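Local structure of glucose-6-phosphate isomerase (3QKI) at residues A[22-27]-A[411-416]; A[360-365]-A[541-546]. The protein probably catalyses the reversible isomerisation of alpha-D-glucose 6-phosphate to beta-D-fructose 6-phosphate, the second step of glycolysis. One frame throughout, in Å; residues are numbered along the deposited sequence.

Contact 1. Residues A[22-27]-A[411-416]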
loop_
_atom_site.group_PDB
_atom_site.type_symbol
_atom_site.label_atom_id
_atom_site.label_comp_id
_atom_site.label_asym_id
_atom_site.label_seq_id
_atom_site.Cartn_x
_atom_site.Cartn_y
_atom_site.Cartn_z
ATOM N N GLU A 22 8.018 -17.932 29.800
ATOM C CA GLU A 22 7.417 -17.022 28.806
ATOM C C GLU A 22 6.832 -15.751 29.429
ATOM O O GLU A 22 6.565 -15.718 30.628
ATOM C CB GLU A 22 6.325 -17.737 27.987
ATOM C CG GLU A 22 6.861 -18.727 26.968
ATOM C CD GLU A 22 5.825 -19.419 26.098
ATOM O OE1 GLU A 22 4.784 -18.795 25.785
ATOM O OE2 GLU A 22 6.076 -20.579 25.696
ATOM N N ILE A 23 6.603 -14.714 28.608
ATOM C CA ILE A 23 6.016 -13.443 29.068
ATOM C C ILE A 23 4.585 -13.626 29.647
ATOM O O ILE A 23 4.170 -12.910 30.569
ATOM C CB ILE A 23 6.059 -12.356 27.957
ATOM C CG1 ILE A 23 5.299 -12.780 26.670
ATOM C CG2 ILE A 23 7.491 -11.922 27.692
ATOM C CD1 ILE A 23 4.923 -11.641 25.691
ATOM N N THR A 24 3.852 -14.582 29.090
ATOM C CA THR A 24 2.472 -14.897 29.466
ATOM C C THR A 24 2.346 -15.367 30.919
ATOM O O THR A 24 1.251 -15.332 31.457
ATOM C CB THR A 24 1.843 -15.852 28.451
ATOM O OG1 THR A 24 2.674 -17.003 28.342
ATOM C CG2 THR A 24 1.670 -15.213 27.081
ATOM N N ASN A 25 3.475 -15.784 31.546
ATOM C CA ASN A 25 3.557 -16.237 32.938
ATOM C C ASN A 25 3.865 -15.108 33.915
ATOM O O ASN A 25 3.698 -15.311 35.115
ATOM C CB ASN A 25 4.544 -17.398 33.088
ATOM C CG ASN A 25 4.049 -18.653 32.413
ATOM O OD1 ASN A 25 3.007 -19.222 32.784
ATOM N ND2 ASN A 25 4.763 -19.088 31.375
ATOM N N LEU A 26 4.261 -13.915 33.420
ATOM C CA LEU A 26 4.555 -12.759 34.276
ATOM C C LEU A 26 3.308 -12.291 35.025
ATOM O O LEU A 26 2.183 -12.358 34.493
ATOM C CB LEU A 26 5.190 -11.603 33.489
ATOM C CG LEU A 26 6.562 -11.880 32.851
ATOM C CD1 LEU A 26 6.889 -10.845 31.821
ATOM C CD2 LEU A 26 7.661 -11.878 33.881
ATOM N N LYS A 27 3.513 -11.874 36.290
ATOM C CA LYS A 27 2.447 -11.421 37.190
ATOM C C LYS A 27 1.627 -10.313 36.556
ATOM O O LYS A 27 0.400 -10.427 36.519
ATOM C CB LYS A 27 3.014 -10.986 38.557
ATOM C CG LYS A 27 1.945 -10.571 39.563
ATOM C CD LYS A 27 2.506 -9.728 40.692
ATOM C CE LYS A 27 1.526 -9.580 41.826
ATOM N NZ LYS A 27 1.090 -8.166 41.991
ATOM N N ILE A 411 7.290 -19.891 20.152
ATOM C CA ILE A 411 6.189 -19.276 20.883
ATOM C C ILE A 411 4.907 -19.309 20.094
ATOM O O ILE A 411 4.945 -19.483 18.875
ATOM C CB ILE A 411 6.539 -17.897 21.519
ATOM C CG1 ILE A 411 7.141 -16.902 20.509
ATOM C CG2 ILE A 411 7.465 -18.051 22.736
ATOM C CD1 ILE A 411 6.152 -16.096 19.809
ATOM N N HIS A 412 3.774 -19.217 20.784
ATOM C CA HIS A 412 2.463 -19.315 20.137
ATOM C C HIS A 412 1.619 -18.056 20.297
ATOM O O HIS A 412 0.555 -17.962 19.681
ATOM C CB HIS A 412 1.728 -20.591 20.598
ATOM C CG HIS A 412 2.566 -21.812 20.376
ATOM N ND1 HIS A 412 2.629 -22.432 19.121
ATOM C CD2 HIS A 412 3.460 -22.408 21.208
ATOM C CE1 HIS A 412 3.514 -23.413 19.255
ATOM N NE2 HIS A 412 4.050 -23.433 20.490
ATOM N N TYR A 413 2.092 -17.094 21.103
ATOM C CA TYR A 413 1.361 -15.853 21.305
ATOM C C TYR A 413 1.571 -14.913 20.103
ATOM O O TYR A 413 2.418 -15.170 19.230
ATOM C CB TYR A 413 1.723 -15.172 22.642
ATOM C CG TYR A 413 3.205 -14.943 22.869
ATOM C CD1 TYR A 413 3.865 -13.862 22.287
ATOM C CD2 TYR A 413 3.931 -15.761 23.735
ATOM C CE1 TYR A 413 5.220 -13.626 22.523
ATOM C CE2 TYR A 413 5.278 -15.511 24.008
ATOM C CZ TYR A 413 5.928 -14.468 23.368
ATOM O OH TYR A 413 7.246 -14.213 23.639
ATOM N N ASN A 414 0.781 -13.838 20.054
ATOM C CA ASN A 414 0.825 -12.865 18.976
ATOM C C ASN A 414 2.142 -12.117 18.909
ATOM O O ASN A 414 2.650 -11.668 19.930
ATOM C CB ASN A 414 -0.327 -11.855 19.103
ATOM C CG ASN A 414 -1.691 -12.431 18.835
ATOM O OD1 ASN A 414 -1.839 -13.564 18.385
ATOM N ND2 ASN A 414 -2.721 -11.648 19.111
ATOM N N THR A 415 2.684 -11.982 17.695
ATOM C CA THR A 415 3.842 -11.136 17.471
ATOM C C THR A 415 3.378 -9.942 16.652
ATOM O O THR A 415 2.276 -9.434 16.928
ATOM C CB THR A 415 5.128 -11.889 17.122
ATOM O OG1 THR A 415 4.961 -12.586 15.873
ATOM C CG2 THR A 415 5.559 -12.855 18.252
ATOM N N CYS A 416 4.175 -9.472 15.677
ATOM C CA CYS A 416 3.796 -8.263 14.933
ATOM C C CYS A 416 2.472 -8.358 14.211
ATOM O O CYS A 416 2.171 -9.376 13.576
ATOM C CB CYS A 416 4.895 -7.818 13.982
ATOM S SG CYS A 416 4.667 -6.146 13.367
HETATM O O HOH W 1 3.779 -19.655 23.270
HETATM O O HOH W 2 8.589 -15.222 25.869
#
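Ile23 lays its CD1 methyl over one face of the Tyr413 ring, a CH-pi contact with the methyl 4.0 Å from the ring centroid and 23° off the normal. Its chi1 of 59° sets CG1 between the backbone N and the carbonyl carbon, and from there CG1 reaches Tyr413 CZ at 3.8 Å. Ile411 CD1 lies against the opposite face, so the ring is held between two isoleucines, one from each segment. At the rim, near the ring plane, Glu22 OE1 sits 3.8 Å from Tyr413 CD2, its carboxylate turned 59° from the ring, while Thr24 CG2 comes in obliquely. Residues 23-25 form a short 3-10 turn just before Leu26, the N-cap of helix 27-39, and the segment packs here on the loop that runs from helix 388-400 to strand 418-420, an outermost strand of the mixed sheet within this chain. No direct hydrogen bond joins the two; water does. One water donates a hydrogen bond to Glu22 OE1 at 2.8 Å and lies doubtfully close to His412 N. A second donates to Tyr413 OH, 2.8 Å away, and accepts weakly from Ile23 N. The phenol's protein partner is the carbonyl of Leu544.

Contact 2. Residues A[360-365]-A[541-546]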
loop_
_atom_site.group_PDB
_atom_site.type_symbol
_atom_site.label_atom_id
_atom_site.label_comp_id
_atom_site.label_asym_id
_atom_site.label_seq_id
_atom_site.Cartn_x
_atom_site.Cartn_y
_atom_site.Cartn_z
ATOM N N LEU A 360 3.499 4.026 23.079
ATOM C CA LEU A 360 2.961 3.613 21.775
ATOM C C LEU A 360 3.146 2.102 21.588
ATOM O O LEU A 360 2.224 1.409 21.187
ATOM C CB LEU A 360 3.631 4.423 20.653
ATOM C CG LEU A 360 3.002 4.321 19.256
ATOM C CD1 LEU A 360 1.518 4.740 19.279
ATOM C CD2 LEU A 360 3.722 5.227 18.273
ATOM N N ALA A 361 4.318 1.572 21.955
ATOM C CA ALA A 361 4.604 0.122 21.908
ATOM C C ALA A 361 3.710 -0.639 22.894
ATOM O O ALA A 361 3.172 -1.686 22.540
ATOM C CB ALA A 361 6.099 -0.131 22.242
ATOM N N LEU A 362 3.514 -0.102 24.122
ATOM C CA LEU A 362 2.641 -0.739 25.131
ATOM C C LEU A 362 1.199 -0.823 24.656
ATOM O O LEU A 362 0.546 -1.834 24.869
ATOM C CB LEU A 362 2.715 -0.019 26.485
ATOM C CG LEU A 362 4.011 -0.208 27.305
ATOM C CD1 LEU A 362 4.065 0.798 28.444
ATOM C CD2 LEU A 362 4.100 -1.587 27.861
ATOM N N THR A 363 0.722 0.244 23.974
ATOM C CA THR A 363 -0.629 0.329 23.414
ATOM C C THR A 363 -0.803 -0.749 22.343
ATOM O O THR A 363 -1.797 -1.469 22.358
ATOM C CB THR A 363 -0.865 1.738 22.872
ATOM O OG1 THR A 363 -0.777 2.672 23.955
ATOM C CG2 THR A 363 -2.188 1.886 22.181
ATOM N N SER A 364 0.166 -0.851 21.421
ATOM C CA SER A 364 0.169 -1.830 20.336
ATOM C C SER A 364 0.135 -3.267 20.903
ATOM O O SER A 364 -0.648 -4.095 20.435
ATOM C CB SER A 364 1.406 -1.619 19.479
ATOM O OG SER A 364 1.493 -2.532 18.395
ATOM N N PHE A 365 0.987 -3.546 21.900
ATOM C CA PHE A 365 1.101 -4.826 22.600
ATOM C C PHE A 365 -0.229 -5.179 23.270
ATOM O O PHE A 365 -0.695 -6.307 23.151
ATOM C CB PHE A 365 2.245 -4.736 23.641
ATOM C CG PHE A 365 2.369 -5.928 24.560
ATOM C CD1 PHE A 365 2.937 -7.117 24.115
ATOM C CD2 PHE A 365 1.921 -5.858 25.879
ATOM C CE1 PHE A 365 3.056 -8.218 24.975
ATOM C CE2 PHE A 365 2.011 -6.965 26.725
ATOM C CZ PHE A 365 2.578 -8.140 26.270
ATOM N N GLY A 541 9.592 -5.159 20.448
ATOM C CA GLY A 541 10.282 -6.445 20.334
ATOM C C GLY A 541 10.671 -6.966 21.707
ATOM O O GLY A 541 10.492 -8.151 21.988
ATOM N N PHE A 542 11.113 -6.061 22.599
ATOM C CA PHE A 542 11.458 -6.399 23.985
ATOM C C PHE A 542 10.229 -6.759 24.813
ATOM O O PHE A 542 10.284 -7.719 25.583
ATOM C CB PHE A 542 12.309 -5.318 24.667
ATOM C CG PHE A 542 13.716 -5.190 24.090
ATOM C CD1 PHE A 542 14.511 -6.314 23.887
ATOM C CD2 PHE A 542 14.254 -3.936 23.789
ATOM C CE1 PHE A 542 15.815 -6.192 23.392
ATOM C CE2 PHE A 542 15.545 -3.818 23.254
ATOM C CZ PHE A 542 16.314 -4.949 23.053
ATOM N N LEU A 543 9.101 -6.057 24.592
ATOM C CA LEU A 543 7.824 -6.391 25.248
ATOM C C LEU A 543 7.380 -7.797 24.801
ATOM O O LEU A 543 6.903 -8.579 25.625
ATOM C CB LEU A 543 6.715 -5.372 24.901
ATOM C CG LEU A 543 6.894 -3.924 25.367
ATOM C CD1 LEU A 543 5.724 -3.075 24.882
ATOM C CD2 LEU A 543 7.049 -3.828 26.882
ATOM N N LEU A 544 7.553 -8.111 23.497
ATOM C CA LEU A 544 7.183 -9.419 22.925
ATOM C C LEU A 544 8.183 -10.505 23.252
ATOM O O LEU A 544 7.922 -11.681 22.980
ATOM C CB LEU A 544 7.049 -9.308 21.403
ATOM C CG LEU A 544 5.837 -8.514 20.903
ATOM C CD1 LEU A 544 5.961 -8.239 19.431
ATOM C CD2 LEU A 544 4.523 -9.231 21.226
ATOM N N ASN A 545 9.359 -10.095 23.778
ATOM C CA ASN A 545 10.510 -10.941 24.085
ATOM C C ASN A 545 10.987 -11.699 22.835
ATOM O O ASN A 545 11.252 -12.893 22.888
ATOM C CB ASN A 545 10.229 -11.896 25.262
ATOM C CG ASN A 545 11.470 -12.487 25.852
ATOM O OD1 ASN A 545 12.515 -11.841 25.925
ATOM N ND2 ASN A 545 11.398 -13.750 26.228
ATOM N N ILE A 546 11.079 -11.000 21.709
ATOM C CA ILE A 546 11.573 -11.599 20.457
ATOM C C ILE A 546 12.810 -10.816 19.997
ATOM O O ILE A 546 13.120 -9.753 20.550
ATOM C CB ILE A 546 10.485 -11.673 19.360
ATOM C CG1 ILE A 546 9.950 -10.260 19.000
ATOM C CG2 ILE A 546 9.383 -12.733 19.693
ATOM C CD1 ILE A 546 8.900 -10.247 17.927
#
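This is a buried, largely apolar contact between helices, with no hydrogen bond across it, made where the C-terminal end of helix 523-543 meets the middle of helix 356-371. Leu543 carries most of it. Its CG stands beside the backbone N (chi1 -64°) and the chain runs on extended, which pushes CD1 onto the neighbouring helix: the methyl lies 3.7 Å from Leu362 CD2 and 4.0 Å from Ala361 CB, and it also touches Phe365 CB and the carbonyl oxygen of Ala361. Ala361 and Phe365 are one turn apart, with the Phe365 N to Ala361 O helix bond between them. Leu362 lies crosswise to Leu543, its CD2 meeting both methyls of that side chain. Helix 523-543 finishes here in a Schellman motif: Asn545 has positive phi (57°), and Ile546 N bonds back to Gly541 O at 2.9 Å. Leu544, just before Asn545, lies beside Phe365, whose ring has Leu543 CB over one face. The Leu544 methyl CD2 approaches the ring at its edge, in plane, 3.9 Å from Phe365 CD1, the two side chains running antiparallel to one another. Leu543 O accepts a hydrogen bond from Tyr84 OH of helix 75-87. Tyr84 and His369 both stack with the Phe365 ring.

Overall arrangement
Contacts 1 and 2 adjoin, their centres 10 Å apart, and residues 543-545 at the end of helix 523-543 touch both. The 2.7 Å between Tyr413 OH and Leu544 O ties the loop 411-416 to the segment 541-546. Ile23 adds packing, its CD1 3.6 Å from Leu543 O and its CG2 on Asn545. His369 and Tyr84 also bridge the two: His369 meets the rings of both Tyr413 and Phe365, and Tyr84 touches Ile23 as well as Phe365. All touching residues of contact 2 are buried, and its centre is about 17 Å from the chain's centre; that of contact 1, only partly buried, is about 26 Å away. Both lie away from the fructose 6-phosphate-binding residues.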